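Local atomic coordinates of ferritin like protein (Caulobacter vibrioides, PDB entry 3HL1), a protein that is of unknown function but belongs to the ferritin-like family and, as relatives do, may bind metal. Residues P4-L8 against P9-Q13; D149-R152 against V153-Q157. One frame throughout, in Å; residues are numbered along the deposited sequence.

Interaction 1 (P4-L8 against P9-Q13); sequences PVWTL and PRLYQ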
loop_
_atom_site.group_PDB
_atom_site.type_symbol
_atom_site.label_atom_id
_atom_site.label_comp_id
_atom_site.label_asym_id
_atom_site.label_seq_id
_atom_site.Cartn_x
_atom_site.Cartn_y
_atom_site.Cartn_z
ATOM N N PRO A 4 -6.576 -26.486 2.030
ATOM C CA PRO A 4 -7.122 -26.079 0.706
ATOM C C PRO A 4 -6.052 -26.004 -0.414
ATOM O O PRO A 4 -5.045 -25.354 -0.198
ATOM C CB PRO A 4 -7.708 -24.678 0.987
ATOM C CG PRO A 4 -7.915 -24.640 2.493
ATOM C CD PRO A 4 -6.783 -25.442 3.055
ATOM N N VAL A 5 -6.275 -26.655 -1.568
ATOM C CA VAL A 5 -5.258 -26.749 -2.632
ATOM C C VAL A 5 -5.250 -25.489 -3.535
ATOM O O VAL A 5 -6.297 -25.067 -4.035
ATOM C CB VAL A 5 -5.433 -27.983 -3.539
ATOM C CG1 VAL A 5 -4.186 -28.155 -4.387
ATOM C CG2 VAL A 5 -5.694 -29.258 -2.720
ATOM N N TRP A 6 -4.076 -24.884 -3.685
ATOM C CA TRP A 6 -3.906 -23.658 -4.459
ATOM C C TRP A 6 -3.408 -23.983 -5.836
ATOM O O TRP A 6 -2.525 -24.808 -5.981
ATOM C CB TRP A 6 -2.874 -22.731 -3.781
ATOM C CG TRP A 6 -3.490 -21.920 -2.710
ATOM C CD1 TRP A 6 -4.119 -22.406 -1.592
ATOM C CD2 TRP A 6 -3.609 -20.484 -2.652
ATOM N NE1 TRP A 6 -4.611 -21.368 -0.838
ATOM C CE2 TRP A 6 -4.290 -20.175 -1.441
ATOM C CE3 TRP A 6 -3.192 -19.432 -3.493
ATOM C CZ2 TRP A 6 -4.593 -18.866 -1.060
ATOM C CZ3 TRP A 6 -3.472 -18.145 -3.124
ATOM C CH2 TRP A 6 -4.161 -17.856 -1.900
ATOM N N THR A 7 -3.939 -23.305 -6.835
ATOM C CA THR A 7 -3.417 -23.361 -8.180
ATOM C C THR A 7 -2.466 -22.169 -8.426
ATOM O O THR A 7 -2.562 -21.134 -7.778
ATOM C CB THR A 7 -4.541 -23.391 -9.259
ATOM O OG1 THR A 7 -5.206 -22.138 -9.356
ATOM C CG2 THR A 7 -5.570 -24.507 -8.998
ATOM N N LEU A 8 -1.545 -22.356 -9.352
ATOM C CA LEU A 8 -0.598 -21.321 -9.722
ATOM C C LEU A 8 -1.281 -20.032 -10.227
ATOM O O LEU A 8 -0.926 -18.943 -9.786
ATOM C CB LEU A 8 0.482 -21.848 -10.687
ATOM C CG LEU A 8 1.708 -20.912 -10.859
ATOM C CD1 LEU A 8 2.426 -20.604 -9.507
ATOM C CD2 LEU A 8 2.682 -21.437 -11.917
ATOM N N PRO A 9 -2.288 -20.135 -11.107
ATOM C CA PRO A 9 -2.980 -18.897 -11.495
ATOM C C PRO A 9 -3.610 -18.107 -10.337
ATOM O O PRO A 9 -3.566 -16.856 -10.323
ATOM C CB PRO A 9 -4.002 -19.365 -12.544
ATOM C CG PRO A 9 -3.485 -20.690 -13.049
ATOM C CD PRO A 9 -2.756 -21.315 -11.875
ATOM N N ARG A 10 -4.179 -18.796 -9.376
ATOM C CA ARG A 10 -4.781 -18.152 -8.233
ATOM C C ARG A 10 -3.747 -17.538 -7.317
ATOM O O ARG A 10 -3.992 -16.494 -6.728
ATOM C CB ARG A 10 -5.690 -19.145 -7.490
ATOM C CG ARG A 10 -6.923 -19.582 -8.305
ATOM C CD ARG A 10 -8.168 -18.760 -8.036
ATOM N NE ARG A 10 -9.339 -19.118 -8.866
ATOM C CZ ARG A 10 -10.072 -20.249 -8.781
ATOM N NH1 ARG A 10 -9.792 -21.209 -7.903
ATOM N NH2 ARG A 10 -11.116 -20.435 -9.599
ATOM N N LEU A 11 -2.592 -18.181 -7.198
ATOM C CA LEU A 11 -1.477 -17.611 -6.406
ATOM C C LEU A 11 -1.071 -16.326 -7.080
ATOM O O LEU A 11 -1.003 -15.271 -6.422
ATOM C CB LEU A 11 -0.303 -18.596 -6.290
ATOM C CG LEU A 11 0.909 -17.994 -5.548
ATOM C CD1 LEU A 11 0.469 -17.642 -4.134
ATOM C CD2 LEU A 11 2.065 -18.952 -5.550
ATOM N N TYR A 12 -0.909 -16.357 -8.400
ATOM C CA TYR A 12 -0.573 -15.145 -9.179
ATOM C C TYR A 12 -1.604 -14.007 -9.008
ATOM O O TYR A 12 -1.248 -12.816 -8.814
ATOM C CB TYR A 12 -0.389 -15.530 -10.664
ATOM C CG TYR A 12 0.896 -16.291 -11.005
ATOM C CD1 TYR A 12 1.835 -16.681 -10.027
ATOM C CD2 TYR A 12 1.157 -16.636 -12.309
ATOM C CE1 TYR A 12 3.016 -17.365 -10.378
ATOM C CE2 TYR A 12 2.288 -17.271 -12.655
ATOM C CZ TYR A 12 3.225 -17.644 -11.722
ATOM O OH TYR A 12 4.341 -18.306 -12.185
ATOM N N GLN A 13 -2.891 -14.377 -9.058
ATOM C CA GLN A 13 -3.951 -13.416 -8.813
ATOM C C GLN A 13 -3.844 -12.790 -7.421
ATOM O O GLN A 13 -4.039 -11.591 -7.255
ATOM C CB GLN A 13 -5.302 -14.096 -8.955
ATOM C CG GLN A 13 -5.714 -14.246 -10.356
ATOM C CD GLN A 13 -7.155 -14.744 -10.503
ATOM O OE1 GLN A 13 -7.430 -15.930 -10.463
ATOM N NE2 GLN A 13 -8.043 -13.827 -10.709
#

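Interaction 2 (D149-R152 against V153-Q157); sequences DALR and VGMEQ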
loop_
_atom_site.group_PDB
_atom_site.type_symbol
_atom_site.label_atom_id
_atom_site.label_comp_id
_atom_site.label_asym_id
_atom_site.label_seq_id
_atom_site.Cartn_x
_atom_site.Cartn_y
_atom_site.Cartn_z
ATOM N N ASP A 149 -1.737 -14.209 5.461
ATOM C CA ASP A 149 -1.870 -15.582 5.901
ATOM C C ASP A 149 -2.234 -16.578 4.792
ATOM O O ASP A 149 -1.668 -17.692 4.723
ATOM C CB ASP A 149 -2.999 -15.683 6.924
ATOM C CG ASP A 149 -2.576 -15.342 8.320
ATOM O OD1 ASP A 149 -1.390 -15.078 8.591
ATOM O OD2 ASP A 149 -3.481 -15.376 9.165
ATOM N N ALA A 150 -3.262 -16.226 4.013
ATOM C CA ALA A 150 -3.689 -17.018 2.841
ATOM C C ALA A 150 -2.541 -17.110 1.845
ATOM O O ALA A 150 -2.217 -18.186 1.326
ATOM C CB ALA A 150 -4.898 -16.388 2.193
ATOM N N LEU A 151 -1.912 -15.983 1.555
ATOM C CA LEU A 151 -0.787 -15.999 0.617
ATOM C C LEU A 151 0.340 -16.983 1.030
ATOM O O LEU A 151 0.831 -17.740 0.233
ATOM C CB LEU A 151 -0.238 -14.594 0.464
ATOM C CG LEU A 151 0.601 -14.402 -0.794
ATOM C CD1 LEU A 151 -0.271 -14.325 -2.047
ATOM C CD2 LEU A 151 1.501 -13.135 -0.641
ATOM N N ARG A 152 0.713 -17.003 2.301
ATOM C CA ARG A 152 1.697 -18.005 2.797
ATOM C C ARG A 152 1.317 -19.478 2.502
ATOM O O ARG A 152 2.174 -20.295 2.183
ATOM C CB ARG A 152 1.877 -17.896 4.312
ATOM C CG ARG A 152 2.545 -16.660 4.779
ATOM C CD ARG A 152 2.726 -16.759 6.314
ATOM N NE ARG A 152 3.336 -15.545 6.841
ATOM C CZ ARG A 152 2.674 -14.566 7.449
ATOM N NH1 ARG A 152 1.356 -14.600 7.581
ATOM N NH2 ARG A 152 3.335 -13.510 7.893
ATOM N N VAL A 153 0.039 -19.795 2.537
ATOM C CA VAL A 153 -0.428 -21.150 2.223
ATOM C C VAL A 153 -0.210 -21.499 0.762
ATOM O O VAL A 153 0.365 -22.562 0.454
ATOM C CB VAL A 153 -1.918 -21.376 2.665
ATOM C CG1 VAL A 153 -2.472 -22.747 2.196
ATOM C CG2 VAL A 153 -2.013 -21.260 4.173
ATOM N N GLY A 154 -0.630 -20.615 -0.150
ATOM C CA GLY A 154 -0.357 -20.837 -1.568
ATOM C C GLY A 154 1.124 -20.931 -1.866
ATOM O O GLY A 154 1.550 -21.796 -2.630
HETATM N N MSE A 155 1.891 -20.015 -1.279
HETATM C CA MSE A 155 3.332 -19.939 -1.443
HETATM C C MSE A 155 4.022 -21.243 -1.012
HETATM O O MSE A 155 4.939 -21.732 -1.674
HETATM C CB MSE A 155 3.882 -18.770 -0.615
HETATM C CG MSE A 155 3.672 -17.428 -1.260
HETATM SE SE MSE A 155 4.091 -15.971 0.000
HETATM C CE MSE A 155 5.981 -16.291 0.288
ATOM N N GLU A 156 3.577 -21.803 0.090
ATOM C CA GLU A 156 4.138 -23.055 0.549
ATOM C C GLU A 156 3.833 -24.207 -0.374
ATOM O O GLU A 156 4.702 -25.004 -0.704
ATOM C CB GLU A 156 3.602 -23.396 1.928
ATOM C CG GLU A 156 4.500 -24.359 2.665
ATOM C CD GLU A 156 3.813 -25.580 3.069
ATOM O OE1 GLU A 156 3.369 -26.306 2.151
ATOM O OE2 GLU A 156 3.736 -25.827 4.299
ATOM N N GLN A 157 2.579 -24.329 -0.776
ATOM C CA GLN A 157 2.164 -25.418 -1.633
ATOM C C GLN A 157 2.835 -25.374 -2.966
ATOM O O GLN A 157 3.131 -26.433 -3.542
ATOM C CB GLN A 157 0.659 -25.385 -1.873
ATOM C CG GLN A 157 -0.169 -25.667 -0.605
ATOM C CD GLN A 157 -1.666 -25.648 -0.848
ATOM O OE1 GLN A 157 -2.120 -25.692 -1.984
ATOM N NE2 GLN A 157 -2.439 -25.609 0.222
#

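Interaction 1 (P4-L8 against P9-Q13)
Thr7 N-caps helix 8-35, the first helix of this ferritin-like chain, and joins Leu8 in tying the entering loop to the first turn at Pro9-Gln13. The cap itself is loose: Thr7 OG1 takes a weak hydrogen bond from Arg10 N at 3.5 Å. A chi1 of 71° tucks that hydroxyl in over its own backbone, turned toward the start of the helix, where Arg10 CG also packs against it. The regular helical bonding then sets in, from Leu11 N to Thr7 O (3.0 Å) and from Tyr12 N to Leu8 O (2.9 Å). Pro9, in the first turn, lacks an N-H, but none is needed there for the helical i to i-4 pattern; its CD sits tightly against Leu8 CB.

Leu8 reaches one turn along and lies over a face of the Tyr12 ring in a CH-pi contact, its CG 4.0 Å from the ring centroid and somewhat off the ring centre. Leu8 CD1 presses on CE1 of the same ring at 3.4 Å, while Tyr12 OH is anchored by Tyr68 O. Trp6, still in the loop, brings the CE3 edge of its indole up to Leu11 CA (3.8 Å), with CZ3 beside Leu11 CD1. Its NE1 is bonded to Leu134 O. Asp136 holds the cap from outside, accepting from Thr7 N through OD2 and pairing with the Arg10 guanidinium through OD1.

Interaction 2 (D149-R152 against V153-Q157)
An i to i+4 side-chain contact within one helix, Leu151 on Met155 (a selenomethionine in this crystal), lies on the buried side of helix 144-157, in its last two to three turns. Leu151 CD2 stands 3.9 Å from Met155 SE, the two side chains crossing at a slant. Met155 CG is anti to its carbonyl carbon (chi1 -78°), which carries the chain back over the preceding turn, with CG 3.2 Å from Leu151 O. That same oxygen accepts from Met155 N at 2.9 Å.

The backbone is less regular just before this. Val153 N is shared between two weak bonds, to Asp149 O at 3.5 Å and to Ala150 O at 3.0 Å, the latter bent to 125° at the hydrogen. Ala150 O also accepts from Gly154 N (3.3 Å); regular spacing returns with Met155, and Glu156 N on Arg152 O continues it.

On another side of the helix, Arg152 extends from CG to NE and puts NH1 3.0 Å from Asp149 OD1. Its NH2 pairs with Asp200 of helix 188-207, so the guanidinium bridges two carboxylates, and the other oxygen of Asp149, OD2, lies close to Glu125 OE2. Helix 188-207 also packs on Met155 through Ala195, while Leu151 faces helix 8-35 at Leu11, His14 and Phe15.

In the fold
From the N terminus the chain first makes interaction 1, where the loop leads into helix 8-35; interaction 2 follows much later, within helix 144-157. Both are local, so they lie in series, neither enclosing nor crossing the other, and neither closes a long loop. In space their centres are about 9 Å apart. Gln157, at the end of the later helix, clamps the N-terminal loop with both ends of its amide: NE2 probably bonds Pro4 O and OE1 probably bonds Trp6 N, each at 2.7 Å. The Trp6 indole also packs on Ala150 and Val153. Together these contacts fasten the start of helix 8-35 to helix 144-157, which helix 188-207 flanks in turn.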